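Local atomic coordinates of putative TetR-family transcriptional regulator (Syntrophomonas wolfei subsp. wolfei, PDB entry 3LWJ), a protein that probably binds DNA through an N-terminal helix-turn-helix and regulates transcription. Residues A[95-100]-A[162-167]; A[106-111]-A[170-175]. All blocks are in the same frame, centred on the assembly; numbering follows the deposited sequence.

Contact 1. Residues A[95-100]-A[162-167]; sequences LTMEVF and AIEKFS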
loop_
_atom_site.group_PDB
_atom_site.type_symbol
_atom_site.label_atom_id
_atom_site.label_comp_id
_atom_site.label_asym_id
_atom_site.label_seq_id
_atom_site.Cartn_x
_atom_site.Cartn_y
_atom_site.Cartn_z
ATOM N N LEU A 95 -0.447 17.073 8.742
ATOM C CA LEU A 95 0.977 17.414 8.661
ATOM C C LEU A 95 1.760 16.436 7.839
ATOM O O LEU A 95 2.567 16.859 7.014
ATOM C CB LEU A 95 1.671 17.463 10.034
ATOM C CG LEU A 95 1.566 18.743 10.807
ATOM C CD1 LEU A 95 2.331 18.595 12.121
ATOM C CD2 LEU A 95 2.055 19.932 9.963
ATOM N N THR A 96 1.578 15.133 8.088
ATOM C CA THR A 96 2.358 14.140 7.375
ATOM C C THR A 96 2.045 14.242 5.899
ATOM O O THR A 96 2.950 14.221 5.071
ATOM C CB THR A 96 2.065 12.695 7.842
ATOM O OG1 THR A 96 2.358 12.571 9.233
ATOM C CG2 THR A 96 2.878 11.711 7.034
HETATM N N MSE A 97 0.762 14.353 5.579
HETATM C CA MSE A 97 0.331 14.383 4.166
HETATM C C MSE A 97 0.949 15.644 3.499
HETATM O O MSE A 97 1.337 15.619 2.312
HETATM C CB MSE A 97 -1.221 14.359 4.000
HETATM C CG MSE A 97 -2.053 12.947 4.139
HETATM SE SE MSE A 97 -0.869 11.401 4.031
HETATM C CE MSE A 97 -1.138 10.902 2.167
ATOM N N GLU A 98 1.077 16.739 4.248
ATOM C CA GLU A 98 1.719 17.950 3.685
ATOM C C GLU A 98 3.230 17.759 3.457
ATOM O O GLU A 98 3.778 18.295 2.499
ATOM C CB GLU A 98 1.495 19.204 4.550
ATOM C CG GLU A 98 0.021 19.655 4.768
ATOM C CD GLU A 98 -0.648 20.377 3.580
ATOM O OE1 GLU A 98 0.012 20.586 2.516
ATOM O OE2 GLU A 98 -1.853 20.741 3.732
ATOM N N VAL A 99 3.921 17.003 4.312
ATOM C CA VAL A 99 5.345 16.731 4.063
ATOM C C VAL A 99 5.457 15.924 2.757
ATOM O O VAL A 99 6.298 16.223 1.910
ATOM C CB VAL A 99 6.025 15.998 5.256
ATOM C CG1 VAL A 99 7.442 15.640 4.935
ATOM C CG2 VAL A 99 5.978 16.843 6.522
ATOM N N PHE A 100 4.587 14.925 2.581
ATOM C CA PHE A 100 4.574 14.172 1.332
ATOM C C PHE A 100 4.480 15.150 0.144
ATOM O O PHE A 100 5.285 15.059 -0.773
ATOM C CB PHE A 100 3.404 13.176 1.257
ATOM C CG PHE A 100 3.506 11.996 2.182
ATOM C CD1 PHE A 100 4.693 11.534 2.642
ATOM C CD2 PHE A 100 2.367 11.303 2.522
ATOM C CE1 PHE A 100 4.767 10.412 3.465
ATOM C CE2 PHE A 100 2.434 10.199 3.336
ATOM C CZ PHE A 100 3.659 9.761 3.811
ATOM N N ALA A 162 -0.389 2.415 6.136
ATOM C CA ALA A 162 -1.001 1.836 4.927
ATOM C C ALA A 162 -1.914 2.813 4.200
ATOM O O ALA A 162 -1.856 2.948 2.958
ATOM C CB ALA A 162 -1.739 0.508 5.260
ATOM N N ILE A 163 -2.807 3.476 4.920
ATOM C CA ILE A 163 -3.733 4.407 4.266
ATOM C C ILE A 163 -2.975 5.609 3.706
ATOM O O ILE A 163 -3.329 6.194 2.651
ATOM C CB ILE A 163 -4.926 4.819 5.179
ATOM C CG1 ILE A 163 -6.059 5.488 4.387
ATOM C CG2 ILE A 163 -4.509 5.745 6.293
ATOM C CD1 ILE A 163 -6.405 4.853 3.093
ATOM N N GLU A 164 -1.953 6.025 4.426
ATOM C CA GLU A 164 -1.129 7.135 3.948
ATOM C C GLU A 164 -0.419 6.708 2.659
ATOM O O GLU A 164 -0.416 7.429 1.690
ATOM C CB GLU A 164 -0.125 7.561 5.017
ATOM C CG GLU A 164 -0.775 8.302 6.174
ATOM C CD GLU A 164 0.188 8.706 7.253
ATOM O OE1 GLU A 164 1.275 8.112 7.333
ATOM O OE2 GLU A 164 -0.171 9.594 8.047
ATOM N N LYS A 165 0.157 5.507 2.635
ATOM C CA LYS A 165 0.848 5.044 1.446
ATOM C C LYS A 165 -0.129 4.923 0.267
ATOM O O LYS A 165 0.180 5.261 -0.874
ATOM C CB LYS A 165 1.375 3.613 1.654
ATOM C CG LYS A 165 2.735 3.363 2.121
ATOM C CD LYS A 165 2.917 1.812 2.308
ATOM C CE LYS A 165 3.405 1.113 1.031
ATOM N NZ LYS A 165 4.897 1.337 0.760
ATOM N N PHE A 166 -1.250 4.288 0.520
ATOM C CA PHE A 166 -2.231 3.998 -0.545
ATOM C C PHE A 166 -2.863 5.274 -1.115
ATOM O O PHE A 166 -2.994 5.406 -2.310
ATOM C CB PHE A 166 -3.350 3.103 -0.054
ATOM C CG PHE A 166 -4.277 2.605 -1.167
ATOM C CD1 PHE A 166 -3.761 2.151 -2.361
ATOM C CD2 PHE A 166 -5.639 2.552 -0.980
ATOM C CE1 PHE A 166 -4.570 1.658 -3.377
ATOM C CE2 PHE A 166 -6.474 2.064 -1.991
ATOM C CZ PHE A 166 -5.925 1.611 -3.198
ATOM N N SER A 167 -3.228 6.207 -0.251
ATOM C CA SER A 167 -3.823 7.471 -0.730
ATOM C C SER A 167 -2.752 8.349 -1.439
ATOM O O SER A 167 -3.068 9.047 -2.407
ATOM C CB SER A 167 -4.474 8.193 0.454
ATOM O OG SER A 167 -3.455 8.783 1.243
HETATM O O HOH W 1 1.485 10.103 9.987
#

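Contact 2. Residues A[106-111]-A[170-175]; sequences LSEIYS and KWVVLK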
loop_
_atom_site.group_PDB
_atom_site.type_symbol
_atom_site.label_atom_id
_atom_site.label_comp_id
_atom_site.label_asym_id
_atom_site.label_seq_id
_atom_site.Cartn_x
_atom_site.Cartn_y
_atom_site.Cartn_z
ATOM N N LEU A 106 9.930 12.727 -4.654
ATOM C CA LEU A 106 10.319 11.612 -3.786
ATOM C C LEU A 106 9.124 10.731 -3.407
ATOM O O LEU A 106 9.252 9.494 -3.375
ATOM C CB LEU A 106 11.044 12.128 -2.524
ATOM C CG LEU A 106 11.519 11.082 -1.507
ATOM C CD1 LEU A 106 12.328 9.959 -2.186
ATOM C CD2 LEU A 106 12.297 11.723 -0.389
ATOM N N SER A 107 7.986 11.363 -3.098
ATOM C CA SER A 107 6.736 10.645 -2.844
ATOM C C SER A 107 6.394 9.783 -4.052
ATOM O O SER A 107 5.975 8.645 -3.921
ATOM C CB SER A 107 5.582 11.625 -2.545
ATOM O OG SER A 107 5.712 12.264 -1.252
ATOM N N GLU A 108 6.585 10.314 -5.245
ATOM C CA GLU A 108 6.375 9.509 -6.443
ATOM C C GLU A 108 7.305 8.286 -6.496
ATOM O O GLU A 108 6.827 7.164 -6.676
ATOM C CB GLU A 108 6.533 10.338 -7.701
ATOM C CG GLU A 108 5.702 9.783 -8.850
ATOM C CD GLU A 108 5.915 10.531 -10.168
ATOM O OE1 GLU A 108 5.914 11.787 -10.168
ATOM O OE2 GLU A 108 6.099 9.834 -11.190
ATOM N N ILE A 109 8.622 8.491 -6.336
ATOM C CA ILE A 109 9.562 7.374 -6.359
ATOM C C ILE A 109 9.187 6.348 -5.284
ATOM O O ILE A 109 9.076 5.180 -5.587
ATOM C CB ILE A 109 11.021 7.812 -6.136
ATOM C CG1 ILE A 109 11.533 8.681 -7.289
ATOM C CG2 ILE A 109 11.963 6.580 -5.937
ATOM C CD1 ILE A 109 11.469 8.027 -8.647
ATOM N N TYR A 110 8.960 6.804 -4.044
ATOM C CA TYR A 110 8.484 5.931 -2.950
ATOM C C TYR A 110 7.276 5.101 -3.340
ATOM O O TYR A 110 7.180 3.921 -2.972
ATOM C CB TYR A 110 8.176 6.799 -1.740
ATOM C CG TYR A 110 7.476 6.152 -0.581
ATOM C CD1 TYR A 110 7.986 4.992 0.035
ATOM C CD2 TYR A 110 6.324 6.746 -0.035
ATOM C CE1 TYR A 110 7.326 4.422 1.142
ATOM C CE2 TYR A 110 5.677 6.186 1.073
ATOM C CZ TYR A 110 6.200 5.029 1.656
ATOM O OH TYR A 110 5.562 4.481 2.734
ATOM N N SER A 111 6.357 5.722 -4.077
ATOM C CA SER A 111 5.081 5.110 -4.465
ATOM C C SER A 111 5.194 4.219 -5.674
ATOM O O SER A 111 4.252 3.501 -5.996
ATOM C CB SER A 111 4.036 6.196 -4.777
ATOM O OG SER A 111 3.803 7.022 -3.650
ATOM N N LYS A 170 -2.462 6.931 -4.964
ATOM C CA LYS A 170 -3.596 7.322 -5.810
ATOM C C LYS A 170 -3.547 8.782 -6.252
ATOM O O LYS A 170 -4.077 9.131 -7.326
ATOM C CB LYS A 170 -4.938 7.025 -5.135
ATOM C CG LYS A 170 -5.208 5.538 -4.940
ATOM C CD LYS A 170 -6.698 5.191 -4.507
ATOM C CE LYS A 170 -7.788 5.608 -5.510
ATOM N NZ LYS A 170 -8.994 4.703 -5.523
ATOM N N TRP A 171 -2.923 9.643 -5.457
ATOM C CA TRP A 171 -2.778 11.048 -5.863
ATOM C C TRP A 171 -1.632 11.204 -6.849
ATOM O O TRP A 171 -1.849 11.587 -8.017
ATOM C CB TRP A 171 -2.563 11.934 -4.659
ATOM C CG TRP A 171 -2.116 13.324 -4.970
ATOM C CD1 TRP A 171 -2.749 14.239 -5.760
ATOM C CD2 TRP A 171 -0.959 13.981 -4.446
ATOM N NE1 TRP A 171 -2.035 15.414 -5.785
ATOM C CE2 TRP A 171 -0.937 15.281 -4.977
ATOM C CE3 TRP A 171 0.056 13.598 -3.571
ATOM C CZ2 TRP A 171 0.069 16.195 -4.677
ATOM C CZ3 TRP A 171 1.056 14.519 -3.268
ATOM C CH2 TRP A 171 1.056 15.794 -3.826
ATOM N N VAL A 172 -0.420 10.852 -6.397
ATOM C CA VAL A 172 0.789 11.155 -7.144
ATOM C C VAL A 172 1.083 10.167 -8.278
ATOM O O VAL A 172 1.694 10.559 -9.259
ATOM C CB VAL A 172 2.047 11.347 -6.196
ATOM C CG1 VAL A 172 2.624 9.989 -5.708
ATOM C CG2 VAL A 172 3.098 12.165 -6.892
ATOM N N VAL A 173 0.678 8.904 -8.166
ATOM C CA VAL A 173 0.905 7.972 -9.264
ATOM C C VAL A 173 -0.337 7.808 -10.165
ATOM O O VAL A 173 -0.238 8.041 -11.371
ATOM C CB VAL A 173 1.422 6.614 -8.817
ATOM C CG1 VAL A 173 1.472 5.642 -9.987
ATOM C CG2 VAL A 173 2.815 6.765 -8.173
ATOM N N LEU A 174 -1.480 7.404 -9.611
ATOM C CA LEU A 174 -2.693 7.224 -10.429
ATOM C C LEU A 174 -3.306 8.523 -10.934
ATOM O O LEU A 174 -3.988 8.525 -11.966
ATOM C CB LEU A 174 -3.784 6.484 -9.668
ATOM C CG LEU A 174 -3.509 5.061 -9.224
ATOM C CD1 LEU A 174 -4.841 4.435 -8.847
ATOM C CD2 LEU A 174 -2.868 4.293 -10.350
ATOM N N LYS A 175 -3.051 9.623 -10.238
ATOM C CA LYS A 175 -3.709 10.896 -10.544
ATOM C C LYS A 175 -5.220 10.681 -10.523
ATOM O O LYS A 175 -5.910 11.262 -11.322
ATOM C CB LYS A 175 -3.322 11.432 -11.939
ATOM C CG LYS A 175 -1.871 11.266 -12.385
ATOM C CD LYS A 175 -0.979 12.335 -11.795
ATOM C CE LYS A 175 0.459 12.198 -12.303
ATOM N NZ LYS A 175 1.432 12.583 -11.235
#

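Contact 1. Residues A[95-100]-A[162-167]
In the all-helical C-terminal region characteristic of TetR-family regulators, helix 85-102 packs beside helix 153-173, and Thr96, Met97 and Phe100 of the first gather round Glu164 of the second. The short axes come within 11.3 Å and cross at -36°, a wide spacing that long side chains must fill. Met97, a selenomethionine, and Glu164 carry most of the contact: the chain of Met97 bends at chi2 and chi3, laying SE 3.8 Å from CG of Glu164, while its methyl CE runs on to the backbone O of Glu164 and to OG of Ser167. A flexible, unbranched chain can follow this bent path between the two helices. The same CE also lies in the plane of the Phe100 ring, at its edge. On the same stretch of rim, CE2 of Phe100 stands 4.0 Å from CB of Glu164, with ring and carboxylate planes 83° apart. Glu164, though buried, is extended beyond CG (chi2 179°), which carries its carboxylate past the aliphatic atoms to Thr96. There a water bridges the helices, donating to OE2 of Glu164 at 2.6 Å and to OG1 of Thr96 at 2.7 Å. Thr96 suits this place because its hydroxyl also bonds to the backbone O of Thr92, one turn earlier, while CG2 rests near the carboxylate. Met182 of helix 179-195 touches both Met97 and Ser167, and Ile75 of helix 56-79 touches Thr96. Ser167 turns its small hydroxyl back into its own helix: OG donates to O of Ile163 at 2.9 Å, and that carbonyl also accepts from N of Ser167.

Contact 2. Residues A[106-111]-A[170-175]
Glu108 and Val172 bring their backbones close, CA to CA 5.9 Å, where helix 104-113 meets the last part of helix 153-173, which widens into a pi-type turn over residues 170-173. Val172 faces the other helix with both methyls: CG1 lies 3.9 Å from CA of Glu108 and also meets OG of Ser111, while CG2 meets CB and CG of Glu108. A compact branched residue suits so close an approach. Glu108 contributes its aliphatic part; with CG anti to the backbone N (chi1 -152°), the chain runs past the valine, and its OE2 forms a salt bridge with Arg112. This packing ties the short helix that follows helix 85-102 to the C-terminal end of a long helix in the TetR-type regulatory region, while Ile26 of helix 10-28 touches Glu108. Ser111 sets CB 3.7 Å from CG2 of Val173 and sends OG back to O of Ser107 at 2.7 Å, a carbonyl that also accepts from N of Ser111 on the opposite face of its plane. With an alanine here the hydroxyl is gone, and Ser107 O would probably be left with the backbone N-H as its donor, the packing against CG1 of Val172 thinned. Beyond the helix, Lys175 has positive phi (55°), and its chain folds back so that NZ donates to O of Val172 at 2.8 Å, tilted 34° from the carbonyl plane.

How the contacts relate
From the N terminus, the chain passes through the predicted helix-turn-helix and helix 56-79 before helix 85-102 supplies the first half of contact 1. Helix 104-113 follows directly with the first half of contact 2, and helix 118-144 then leads to helix 153-173, which completes both. Contact 1 closes a loop of 61 intervening residues and contact 2 one of 58; their segments alternate, so the loops cross. The centres lie about 10 Å apart, joined by a probable hydrogen bond between Phe100 O and Ser107 OG. Two consecutive helices are thus fastened along one long helix, parts of which also touch the second subunit.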